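Local coordinates for TAU class glutathione s-transferase (Mangifera indica, PDB 5G5F), which probably catalyses the conjugation of glutathione to electrophilic substrates, and binds glutathione beside the start of a helix, at residues Asp5-Gly10 and Glu32-Thr37; Ser14-Arg19 and Gly164-Trp169. All coordinates share one frame; numbering follows the deposited sequence.

Contact 1. Residues Asp5-Gly10 and Glu32-Thr37; sequences DVKLLG and ELLEET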
loop_
_atom_site.group_PDB
_atom_site.type_symbol
_atom_site.label_atom_id
_atom_site.label_comp_id
_atom_site.label_asym_id
_atom_site.label_seq_id
_atom_site.Cartn_x
_atom_site.Cartn_y
_atom_site.Cartn_z
ATOM N N ASP A 5 17.800 -15.303 14.275
ATOM C CA ASP A 5 16.477 -15.570 13.728
ATOM C C ASP A 5 15.992 -14.453 12.812
ATOM O O ASP A 5 15.113 -14.666 11.978
ATOM C CB ASP A 5 15.480 -15.777 14.867
ATOM C CG ASP A 5 16.033 -16.659 15.967
ATOM O OD1 ASP A 5 16.716 -17.654 15.646
ATOM O OD2 ASP A 5 15.783 -16.357 17.154
ATOM N N VAL A 6 16.561 -13.263 12.970
ATOM C CA VAL A 6 16.120 -12.110 12.194
ATOM C C VAL A 6 17.251 -11.497 11.373
ATOM O O VAL A 6 18.299 -11.136 11.910
ATOM C CB VAL A 6 15.521 -11.018 13.102
ATOM C CG1 VAL A 6 14.989 -9.870 12.261
ATOM C CG2 VAL A 6 14.417 -11.597 13.973
ATOM N N LYS A 7 17.031 -11.391 10.066
ATOM C CA LYS A 7 17.967 -10.718 9.175
ATOM C C LYS A 7 17.238 -9.657 8.358
ATOM O O LYS A 7 16.107 -9.869 7.919
ATOM C CB LYS A 7 18.657 -11.718 8.241
ATOM C CG LYS A 7 18.872 -13.099 8.834
ATOM C CD LYS A 7 20.167 -13.718 8.330
ATOM C CE LYS A 7 20.049 -15.230 8.245
ATOM N NZ LYS A 7 19.857 -15.846 9.586
ATOM N N LEU A 8 17.887 -8.516 8.156
ATOM C CA LEU A 8 17.306 -7.446 7.356
ATOM C C LEU A 8 18.152 -7.155 6.123
ATOM O O LEU A 8 19.288 -6.693 6.234
ATOM C CB LEU A 8 17.145 -6.174 8.190
ATOM C CG LEU A 8 16.511 -4.984 7.464
ATOM C CD1 LEU A 8 15.079 -5.301 7.062
ATOM C CD2 LEU A 8 16.567 -3.732 8.324
ATOM N N LEU A 9 17.596 -7.436 4.950
ATOM C CA LEU A 9 18.253 -7.097 3.693
ATOM C C LEU A 9 17.956 -5.648 3.340
ATOM O O LEU A 9 16.797 -5.275 3.186
ATOM C CB LEU A 9 17.785 -8.015 2.562
ATOM C CG LEU A 9 18.004 -9.519 2.724
ATOM C CD1 LEU A 9 17.736 -10.240 1.412
ATOM C CD2 LEU A 9 19.407 -9.806 3.222
ATOM N N GLY A 10 18.993 -4.829 3.211
ATOM C CA GLY A 10 18.781 -3.439 2.860
ATOM C C GLY A 10 20.021 -2.657 2.482
ATOM O O GLY A 10 21.043 -3.222 2.098
ATOM N N GLU A 32 20.576 -9.264 12.252
ATOM C CA GLU A 32 21.754 -9.086 11.419
ATOM C C GLU A 32 21.411 -8.206 10.224
ATOM O O GLU A 32 20.354 -8.359 9.612
ATOM C CB GLU A 32 22.302 -10.434 10.950
ATOM C CG GLU A 32 23.708 -10.360 10.378
ATOM C CD GLU A 32 24.702 -9.757 11.353
ATOM O OE1 GLU A 32 25.237 -10.505 12.198
ATOM O OE2 GLU A 32 24.951 -8.534 11.275
ATOM N N LEU A 33 22.304 -7.277 9.899
ATOM C CA LEU A 33 22.085 -6.372 8.778
ATOM C C LEU A 33 22.946 -6.760 7.584
ATOM O O LEU A 33 24.171 -6.838 7.687
ATOM C CB LEU A 33 22.376 -4.928 9.189
ATOM C CG LEU A 33 22.311 -3.883 8.072
ATOM C CD1 LEU A 33 20.927 -3.853 7.439
ATOM C CD2 LEU A 33 22.693 -2.509 8.601
ATOM N N LEU A 34 22.299 -7.006 6.449
ATOM C CA LEU A 34 23.012 -7.359 5.228
ATOM C C LEU A 34 22.847 -6.250 4.192
ATOM O O LEU A 34 21.762 -6.048 3.647
ATOM C CB LEU A 34 22.521 -8.699 4.674
ATOM C CG LEU A 34 22.897 -9.972 5.445
ATOM C CD1 LEU A 34 22.082 -10.144 6.725
ATOM C CD2 LEU A 34 22.767 -11.201 4.558
ATOM N N GLU A 35 23.937 -5.535 3.932
ATOM C CA GLU A 35 23.907 -4.351 3.080
ATOM C C GLU A 35 23.906 -4.687 1.594
ATOM O O GLU A 35 24.593 -5.605 1.158
ATOM C CB GLU A 35 25.102 -3.449 3.400
ATOM C CG GLU A 35 24.922 -2.606 4.648
ATOM C CD GLU A 35 24.157 -1.326 4.374
ATOM O OE1 GLU A 35 24.279 -0.787 3.253
ATOM O OE2 GLU A 35 23.431 -0.861 5.278
ATOM N N GLU A 36 23.130 -3.933 0.823
ATOM C CA GLU A 36 23.085 -4.094 -0.624
ATOM C C GLU A 36 24.047 -3.127 -1.303
ATOM O O GLU A 36 23.983 -1.921 -1.076
ATOM C CB GLU A 36 21.662 -3.873 -1.145
ATOM C CG GLU A 36 20.718 -5.030 -0.891
ATOM C CD GLU A 36 21.077 -6.250 -1.711
ATOM O OE1 GLU A 36 21.553 -6.078 -2.853
ATOM O OE2 GLU A 36 20.888 -7.380 -1.214
ATOM N N THR A 37 24.953 -3.656 -2.119
ATOM C CA THR A 37 25.803 -2.797 -2.929
ATOM C C THR A 37 24.975 -2.229 -4.076
ATOM O O THR A 37 24.617 -2.927 -5.023
ATOM C CB THR A 37 27.062 -3.540 -3.444
ATOM O OG1 THR A 37 27.843 -2.669 -4.273
ATOM C CG2 THR A 37 26.709 -4.827 -4.184
#

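Contact 2. Residues Ser14-Arg19 and Gly164-Trp169; sequences SPYVMR and GCFLGW. With GSH (glutathione), chain B.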
loop_
_atom_site.group_PDB
_atom_site.type_symbol
_atom_site.label_atom_id
_atom_site.label_comp_id
_atom_site.label_asym_id
_atom_site.label_seq_id
_atom_site.Cartn_x
_atom_site.Cartn_y
_atom_site.Cartn_z
ATOM N N SER A 14 18.799 3.971 2.619
ATOM C CA SER A 14 17.401 3.766 2.261
ATOM C C SER A 14 16.456 4.155 3.395
ATOM O O SER A 14 16.590 3.662 4.515
ATOM C CB SER A 14 17.167 2.310 1.868
ATOM O OG SER A 14 15.782 2.034 1.749
ATOM N N PRO A 15 15.494 5.045 3.104
ATOM C CA PRO A 15 14.504 5.452 4.105
ATOM C C PRO A 15 13.546 4.319 4.471
ATOM O O PRO A 15 13.095 4.246 5.614
ATOM C CB PRO A 15 13.756 6.599 3.417
ATOM C CG PRO A 15 13.956 6.363 1.961
ATOM C CD PRO A 15 15.324 5.765 1.831
ATOM N N TYR A 16 13.246 3.446 3.515
ATOM C CA TYR A 16 12.328 2.339 3.758
ATOM C C TYR A 16 12.976 1.257 4.616
ATOM O O TYR A 16 12.313 0.631 5.443
ATOM C CB TYR A 16 11.836 1.746 2.437
ATOM C CG TYR A 16 11.074 2.732 1.580
ATOM C CD1 TYR A 16 9.827 3.201 1.971
ATOM C CD2 TYR A 16 11.597 3.191 0.383
ATOM C CE1 TYR A 16 9.129 4.104 1.190
ATOM C CE2 TYR A 16 10.910 4.091 -0.404
ATOM C CZ TYR A 16 9.676 4.545 0.003
ATOM O OH TYR A 16 8.988 5.442 -0.781
ATOM N N VAL A 17 14.272 1.038 4.417
ATOM C CA VAL A 17 15.020 0.107 5.252
ATOM C C VAL A 17 15.080 0.637 6.683
ATOM O O VAL A 17 15.004 -0.129 7.644
ATOM C CB VAL A 17 16.448 -0.122 4.710
ATOM C CG1 VAL A 17 17.277 -0.944 5.686
ATOM C CG2 VAL A 17 16.389 -0.810 3.356
ATOM N N MET A 18 15.191 1.957 6.813
ATOM C CA MET A 18 15.249 2.600 8.121
ATOM C C MET A 18 13.971 2.362 8.920
ATOM O O MET A 18 14.004 2.289 10.148
ATOM C CB MET A 18 15.493 4.102 7.977
ATOM C CG MET A 18 15.834 4.799 9.288
ATOM S SD MET A 18 15.531 6.575 9.237
ATOM C CE MET A 18 16.248 6.979 7.650
ATOM N N ARG A 19 12.846 2.246 8.217
ATOM C CA ARG A 19 11.568 1.952 8.857
ATOM C C ARG A 19 11.641 0.653 9.649
ATOM O O ARG A 19 11.198 0.587 10.795
ATOM C CB ARG A 19 10.448 1.863 7.820
ATOM C CG ARG A 19 10.025 3.197 7.237
ATOM C CD ARG A 19 8.930 3.012 6.200
ATOM N NE ARG A 19 8.448 4.287 5.679
ATOM C CZ ARG A 19 7.620 4.406 4.647
ATOM N NH1 ARG A 19 7.181 3.324 4.017
ATOM N NH2 ARG A 19 7.232 5.607 4.242
ATOM N N GLY A 164 9.082 10.060 9.493
ATOM C CA GLY A 164 10.380 10.410 10.038
ATOM C C GLY A 164 11.551 9.738 9.347
ATOM O O GLY A 164 12.686 10.204 9.443
ATOM N N CYS A 165 11.279 8.644 8.643
ATOM C CA CYS A 165 12.324 7.927 7.922
ATOM C C CYS A 165 12.813 8.720 6.712
ATOM O O CYS A 165 13.844 8.395 6.125
ATOM C CB CYS A 165 11.820 6.551 7.477
ATOM S SG CYS A 165 10.674 6.590 6.080
ATOM N N PHE A 166 12.072 9.760 6.346
ATOM C CA PHE A 166 12.418 10.581 5.190
ATOM C C PHE A 166 13.196 11.838 5.574
ATOM O O PHE A 166 13.661 12.572 4.703
ATOM C CB PHE A 166 11.157 10.992 4.426
ATOM C CG PHE A 166 10.453 9.854 3.747
ATOM C CD1 PHE A 166 11.104 9.086 2.796
ATOM C CD2 PHE A 166 9.130 9.565 4.042
ATOM C CE1 PHE A 166 10.454 8.042 2.165
ATOM C CE2 PHE A 166 8.475 8.525 3.413
ATOM C CZ PHE A 166 9.138 7.762 2.473
ATOM N N LEU A 167 13.333 12.081 6.874
ATOM C CA LEU A 167 13.879 13.344 7.374
ATOM C C LEU A 167 15.293 13.644 6.883
ATOM O O LEU A 167 15.642 14.802 6.656
ATOM C CB LEU A 167 13.854 13.357 8.904
ATOM C CG LEU A 167 12.466 13.520 9.524
ATOM C CD1 LEU A 167 12.528 13.419 11.041
ATOM C CD2 LEU A 167 11.840 14.839 9.090
ATOM N N GLY A 168 16.104 12.605 6.719
ATOM C CA GLY A 168 17.461 12.779 6.234
ATOM C C GLY A 168 17.484 13.219 4.785
ATOM O O GLY A 168 18.207 14.145 4.419
ATOM N N TRP A 169 16.687 12.550 3.960
ATOM C CA TRP A 169 16.583 12.904 2.550
ATOM C C TRP A 169 15.887 14.246 2.369
ATOM O O TRP A 169 16.114 14.943 1.381
ATOM C CB TRP A 169 15.844 11.813 1.775
ATOM C CG TRP A 169 16.724 10.667 1.413
ATOM C CD1 TRP A 169 16.692 9.406 1.934
ATOM C CD2 TRP A 169 17.790 10.680 0.457
ATOM N NE1 TRP A 169 17.666 8.631 1.353
ATOM C CE2 TRP A 169 18.354 9.390 0.445
ATOM C CE3 TRP A 169 18.317 11.657 -0.391
ATOM C CZ2 TRP A 169 19.421 9.052 -0.385
ATOM C CZ3 TRP A 169 19.376 11.321 -1.213
ATOM C CH2 TRP A 169 19.916 10.029 -1.204
HETATM N N1 GSH B . 7.561 -0.033 -1.601
HETATM C CA1 GSH B . 8.863 -0.442 -1.220
HETATM C C1 GSH B . 8.982 -0.530 0.291
HETATM O O11 GSH B . 9.732 -1.401 0.807
HETATM O O12 GSH B . 8.335 0.266 1.043
HETATM C CB1 GSH B . 9.913 0.523 -1.752
HETATM C CG1 GSH B . 11.266 -0.190 -1.801
HETATM C CD1 GSH B . 12.304 0.652 -2.514
HETATM O OE1 GSH B . 12.004 1.284 -3.501
HETATM N N2 GSH B . 13.681 0.721 -2.039
HETATM C CA2 GSH B . 14.582 1.530 -2.842
HETATM C C2 GSH B . 15.531 0.592 -3.556
HETATM O O2 GSH B . 16.736 0.748 -3.510
HETATM C CB2 GSH B . 15.351 2.492 -2.087
HETATM S SG2 GSH B . 14.694 2.699 -0.476
HETATM N N3 GSH B . 14.908 -0.493 -4.256
HETATM C CA3 GSH B . 15.700 -1.420 -4.979
HETATM C C3 GSH B . 15.284 -0.880 -6.316
HETATM O O31 GSH B . 14.591 0.157 -6.361
HETATM O O32 GSH B . 15.584 -1.433 -7.393
#

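Contact 1. Residues Asp5-Gly10 and Glu32-Thr37
V6 and E32 begin a ladder of backbone hydrogen bonds that joins two parallel strands of the thioredoxin-like domain and illustrates how one strand grips another through every second residue. E32 gives its N-H to V6 O and receives L8 N on its own O, the latter bond 2.9 Å long and nearly in line with the carbonyl. Two residues on, L34 repeats the pattern: its N reaches L8 O at 3.0 Å, and its O takes G10 N with an N-H...O angle of 175°. K7 and L9 are thus each bracketed by one partner residue. Beyond the regular strand, E36 N still donates to G10 O, although the modelled 2.5 Å and the bent angle of 135° leave the exact length doubtful.

Weaker CA-H...O contacts reinforce the ladder at both ends, from K7 CA to E32 O and from E35 CA to G10 O.

Apolar contacts lie on both faces of the sheet. On one, L9 CD2 meets L34 CB at 3.6 Å, while L34 CD1 extends to K7 CB. On the other, with L33 CG anti to the main-chain N (chi1 175°) and chi2 near +60°, L33 CD1 is turned to 3.5 Å from L8 O, leaving L8 CD2 a looser neighbour. The bent side chain of E36 lays CB and CG against G10 O, and its carboxylate bonds to S42.

The face bearing L8 and L33 is packed by helix 15-26, the connection of this beta-alpha-beta unit, whereas L9 and L34 face helix 43-48 through L44. Strand 57-60 pairs with the far edge of strand 6-10, leaving 32-35 outermost in the chain's sheet.

Contact 2. Residues Ser14-Arg19 and Gly164-Trp169
Y16 offers one ring face to glutathione, whose CB1 sits 3.8 Å above it toward the rim, while on the opposite side the edge of F166 approaches in an offset edge-to-face pair, planes at 90°. In the Y16 plane, R19 NH1 and the glutathione sulfur SG2 lie at the ring's edge, and Y16 CD1 lies over one face of the R19 guanidinium, off toward its rim. F166 carries C165 SG over the centre of one face and stacks with Y108. This is the domain interface of the glutathione transferase fold: the start of helix 15-26 meets the turn before helix 167-177.

Y16 holds CG anti to its carbonyl carbon (chi1 -61°), which places the ring between ligand and phenylalanine. An alanine here is likely to open a gap beside glutathione and leave the F166 edge and that guanidinium face without an aromatic neighbour.

R19 runs extended past C165, NE reaching SG at 3.2 Å, and brings NH2 to 3.3 Å from F166 CE2. D104 pairs its charge; A162 O and S68 bind its nitrogens. P15 CB meets F166 CD1, and P15 CD lies 3.7 Å from W169 NE1, which donates to P13 O.

S14 is probably the tau-class thiol-activating serine; the modelled 2.6 Å from its OG to glutathione SG2 is doubtfully short. At the N-cap, S14 OG accepts a hydrogen bond from V17 N at 3.2 Å.

In the fold
From the N terminus the chain runs through strand 6-10, turns into helix 15-26 and returns as strand 32-35, and contact 1 closes this short crossover. Contact 2 starts inside that excursion, at residues 14-19, and closes a far longer loop, since its partner 164-169 comes only after the rest of the N-terminal domain and much of the helical C-terminal domain. The segments alternate, so the two contacts cross instead of nesting. Helix 15-26 links them physically: V17 packs on L8 and G10 of contact 1, while P15, M18 and R19, on another side of the same first turns, meet the C-terminal domain. The sheet is thereby tied, through one helix, to the helical domain, with glutathione bound beside that helix's start.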